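Local coordinates for Crh-like protein 5 (PDB 6IBU), which cuts chitin and transfers it to 1,6-beta-glucan or to another chitin chain, cross-linking polysaccharides at the septa and in the fungal cell wall, at residues Asn114-Thr122 and Asp167-Pro175. Numbering follows the deposited sequence.
Sequences NYFGKGDTT and DAKGGTRFP
The backbone oxygen of T172 is gripped from opposite faces of its carbonyl plane: K118 NZ reaches T172 O at 3.0 Å from across the contact, and R173 NH1 reaches T172 O at 2.9 Å from within its own segment. Two turns meet here, the type I' beta turn G117-D120 that follows strand 110-116 and the type I turn G171-F174 in the loop between strands 158-164 and 179-187, in the GH16 beta-sandwich (jelly roll); strands 110-116 and 158-164 belong to different sheets of it. K118 gets there by a bend at its last torsion (chi4 76°), its chain crossing R173 at about a right angle with CD 3.7 Å from R173 NH1. The same guanidinium gives its NE, in its own plane, to D120 OD2 at 2.7 Å in a salt bridge. The bond is fairly straight (159° at the hydrogen) and uses the anti lone pair of the carboxylate, whose plane stands 73° from the guanidinium. D120 OD1 accepts from T122 N, which lies above the carboxylate plane, in an Asx turn, so both oxygens have a partner. On strand 110-116, next to the turn, the Y115 ring presents its edge to R173 O, with CE2 3.5 Å from that oxygen, and packs against A168 and P175; L163 of strand 158-164 joins this apolar patch. The F116 side chain starts away from the 167-175 loop and touches E98, the probable catalytic nucleophile. Where the two backbones come closest, G117 CA lies 3.3 Å from R173 O in a CA-H...O contact.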
loop_
_atom_site.group_PDB
_atom_site.type_symbol
_atom_site.label_atom_id
_atom_site.label_comp_id
_atom_site.label_asym_id
_atom_site.label_seq_id
_atom_site.Cartn_x
_atom_site.Cartn_y
_atom_site.Cartn_z
ATOM N N ASN A 114 7.272 1.709 5.461
ATOM C CA ASN A 114 6.918 0.764 6.535
ATOM C C ASN A 114 6.771 -0.653 6.010
ATOM O O ASN A 114 6.519 -0.844 4.820
ATOM C CB ASN A 114 5.609 1.170 7.176
ATOM C CG ASN A 114 5.774 1.281 8.665
ATOM O OD1 ASN A 114 6.053 0.301 9.345
ATOM N ND2 ASN A 114 5.658 2.503 9.152
ATOM N N TYR A 115 6.888 -1.612 6.904
ATOM C CA TYR A 115 6.592 -3.019 6.580
ATOM C C TYR A 115 6.184 -3.708 7.874
ATOM O O TYR A 115 6.541 -3.222 8.956
ATOM C CB TYR A 115 7.789 -3.673 5.897
ATOM C CG TYR A 115 8.834 -4.176 6.855
ATOM C CD1 TYR A 115 9.809 -3.335 7.360
ATOM C CD2 TYR A 115 8.805 -5.487 7.284
ATOM C CE1 TYR A 115 10.752 -3.800 8.255
ATOM C CE2 TYR A 115 9.750 -5.978 8.167
ATOM C CZ TYR A 115 10.726 -5.130 8.643
ATOM O OH TYR A 115 11.640 -5.599 9.521
ATOM N N PHE A 116 5.405 -4.773 7.719
ATOM C CA PHE A 116 5.038 -5.756 8.763
ATOM C C PHE A 116 5.309 -7.136 8.174
ATOM O O PHE A 116 5.100 -7.334 6.967
ATOM C CB PHE A 116 3.568 -5.607 9.168
ATOM C CG PHE A 116 3.270 -4.246 9.736
ATOM C CD1 PHE A 116 3.548 -3.972 11.064
ATOM C CD2 PHE A 116 2.797 -3.215 8.935
ATOM C CE1 PHE A 116 3.256 -2.729 11.607
ATOM C CE2 PHE A 116 2.577 -1.952 9.463
ATOM C CZ PHE A 116 2.797 -1.711 10.800
ATOM N N GLY A 117 5.801 -8.040 9.010
ATOM C CA GLY A 117 5.798 -9.489 8.759
ATOM C C GLY A 117 4.677 -10.131 9.544
ATOM O O GLY A 117 4.640 -9.954 10.758
ATOM N N LYS A 118 3.764 -10.819 8.867
ATOM C CA LYS A 118 2.750 -11.706 9.507
ATOM C C LYS A 118 1.950 -10.943 10.567
ATOM O O LYS A 118 1.588 -11.568 11.589
ATOM C CB LYS A 118 3.419 -12.924 10.147
ATOM C CG LYS A 118 4.262 -13.723 9.177
ATOM C CD LYS A 118 4.817 -14.972 9.765
ATOM C CE LYS A 118 5.448 -15.865 8.723
ATOM N NZ LYS A 118 6.772 -15.376 8.272
ATOM N N GLY A 119 1.667 -9.660 10.331
ATOM C CA GLY A 119 0.780 -8.855 11.189
ATOM C C GLY A 119 1.442 -8.510 12.507
ATOM O O GLY A 119 0.739 -8.054 13.419
ATOM N N ASP A 120 2.755 -8.701 12.598
ATOM C CA ASP A 120 3.538 -8.503 13.835
ATOM C C ASP A 120 3.852 -7.016 13.981
ATOM O O ASP A 120 4.665 -6.527 13.230
ATOM C CB ASP A 120 4.797 -9.353 13.771
ATOM C CG ASP A 120 5.607 -9.277 15.037
ATOM O OD1 ASP A 120 5.145 -8.611 15.941
ATOM O OD2 ASP A 120 6.670 -9.902 15.100
ATOM N N THR A 121 3.226 -6.325 14.928
ATOM C CA THR A 121 3.429 -4.871 15.160
ATOM C C THR A 121 4.210 -4.645 16.449
ATOM O O THR A 121 4.219 -3.509 16.939
ATOM C CB THR A 121 2.099 -4.119 15.267
ATOM O OG1 THR A 121 1.451 -4.582 16.456
ATOM C CG2 THR A 121 1.231 -4.290 14.043
ATOM N N THR A 122 4.870 -5.684 16.937
ATOM C CA THR A 122 5.553 -5.715 18.253
ATOM C C THR A 122 6.580 -4.581 18.404
ATOM O O THR A 122 6.433 -3.837 19.383
ATOM C CB THR A 122 6.160 -7.095 18.506
ATOM O OG1 THR A 122 6.251 -7.163 19.925
ATOM C CG2 THR A 122 7.494 -7.335 17.826
ATOM N N ASP A 167 17.588 -8.619 7.632
ATOM C CA ASP A 167 17.257 -7.414 8.439
ATOM C C ASP A 167 15.894 -7.626 9.108
ATOM O O ASP A 167 15.661 -7.061 10.209
ATOM C CB ASP A 167 17.182 -6.118 7.609
ATOM C CG ASP A 167 18.482 -5.579 7.011
ATOM O OD1 ASP A 167 19.580 -6.002 7.507
ATOM O OD2 ASP A 167 18.386 -4.727 6.033
ATOM N N ALA A 168 14.994 -8.369 8.470
ATOM C CA ALA A 168 13.604 -8.544 8.953
ATOM C C ALA A 168 13.520 -9.756 9.897
ATOM O O ALA A 168 12.890 -10.761 9.515
ATOM C CB ALA A 168 12.688 -8.666 7.770
ATOM N N LYS A 169 14.123 -9.635 11.091
ATOM C CA LYS A 169 14.246 -10.698 12.130
ATOM C C LYS A 169 14.584 -12.043 11.477
ATOM O O LYS A 169 13.768 -12.985 11.558
ATOM C CB LYS A 169 12.956 -10.766 12.941
ATOM C CG LYS A 169 12.688 -9.530 13.789
ATOM C CD LYS A 169 11.569 -9.729 14.803
ATOM C CE LYS A 169 11.891 -9.169 16.178
ATOM N NZ LYS A 169 10.666 -8.866 16.960
ATOM N N GLY A 170 15.727 -12.097 10.795
ATOM C CA GLY A 170 16.301 -13.327 10.215
ATOM C C GLY A 170 15.393 -13.942 9.167
ATOM O O GLY A 170 15.501 -15.168 8.904
ATOM N N GLY A 171 14.525 -13.138 8.556
ATOM C CA GLY A 171 13.618 -13.610 7.491
ATOM C C GLY A 171 12.264 -13.992 8.030
ATOM O O GLY A 171 11.329 -14.069 7.223
ATOM N N THR A 172 12.163 -14.204 9.349
ATOM C CA THR A 172 10.887 -14.569 10.032
ATOM C C THR A 172 9.828 -13.486 9.805
ATOM O O THR A 172 8.658 -13.827 9.933
ATOM C CB THR A 172 11.051 -14.819 11.543
ATOM O OG1 THR A 172 11.462 -13.651 12.246
ATOM C CG2 THR A 172 12.035 -15.918 11.868
ATOM N N ARG A 173 10.206 -12.229 9.537
ATOM C CA ARG A 173 9.213 -11.135 9.369
ATOM C C ARG A 173 9.405 -10.439 8.008
ATOM O O ARG A 173 8.912 -9.322 7.839
ATOM C CB ARG A 173 9.286 -10.184 10.573
ATOM C CG ARG A 173 8.842 -10.813 11.885
ATOM C CD ARG A 173 7.365 -11.060 11.888
ATOM N NE ARG A 173 6.857 -11.667 13.113
ATOM C CZ ARG A 173 6.753 -12.974 13.340
ATOM N NH1 ARG A 173 7.163 -13.843 12.436
ATOM N NH2 ARG A 173 6.233 -13.417 14.474
ATOM N N PHE A 174 10.046 -11.086 7.040
ATOM C CA PHE A 174 10.205 -10.557 5.664
ATOM C C PHE A 174 8.902 -10.753 4.900
ATOM O O PHE A 174 8.378 -11.860 4.879
ATOM C CB PHE A 174 11.365 -11.251 4.952
ATOM C CG PHE A 174 11.774 -10.572 3.682
ATOM C CD1 PHE A 174 12.504 -9.405 3.710
ATOM C CD2 PHE A 174 11.381 -11.085 2.457
ATOM C CE1 PHE A 174 12.859 -8.773 2.529
ATOM C CE2 PHE A 174 11.763 -10.470 1.277
ATOM C CZ PHE A 174 12.496 -9.313 1.314
ATOM N N PRO A 175 8.317 -9.706 4.274
ATOM C CA PRO A 175 7.110 -9.878 3.462
ATOM C C PRO A 175 7.391 -10.852 2.313
ATOM O O PRO A 175 8.290 -10.598 1.584
ATOM C CB PRO A 175 6.814 -8.476 2.938
ATOM C CG PRO A 175 7.468 -7.572 3.955
ATOM C CD PRO A 175 8.728 -8.306 4.370
HETATM O O HOH W 1 6.967 -12.290 7.058
#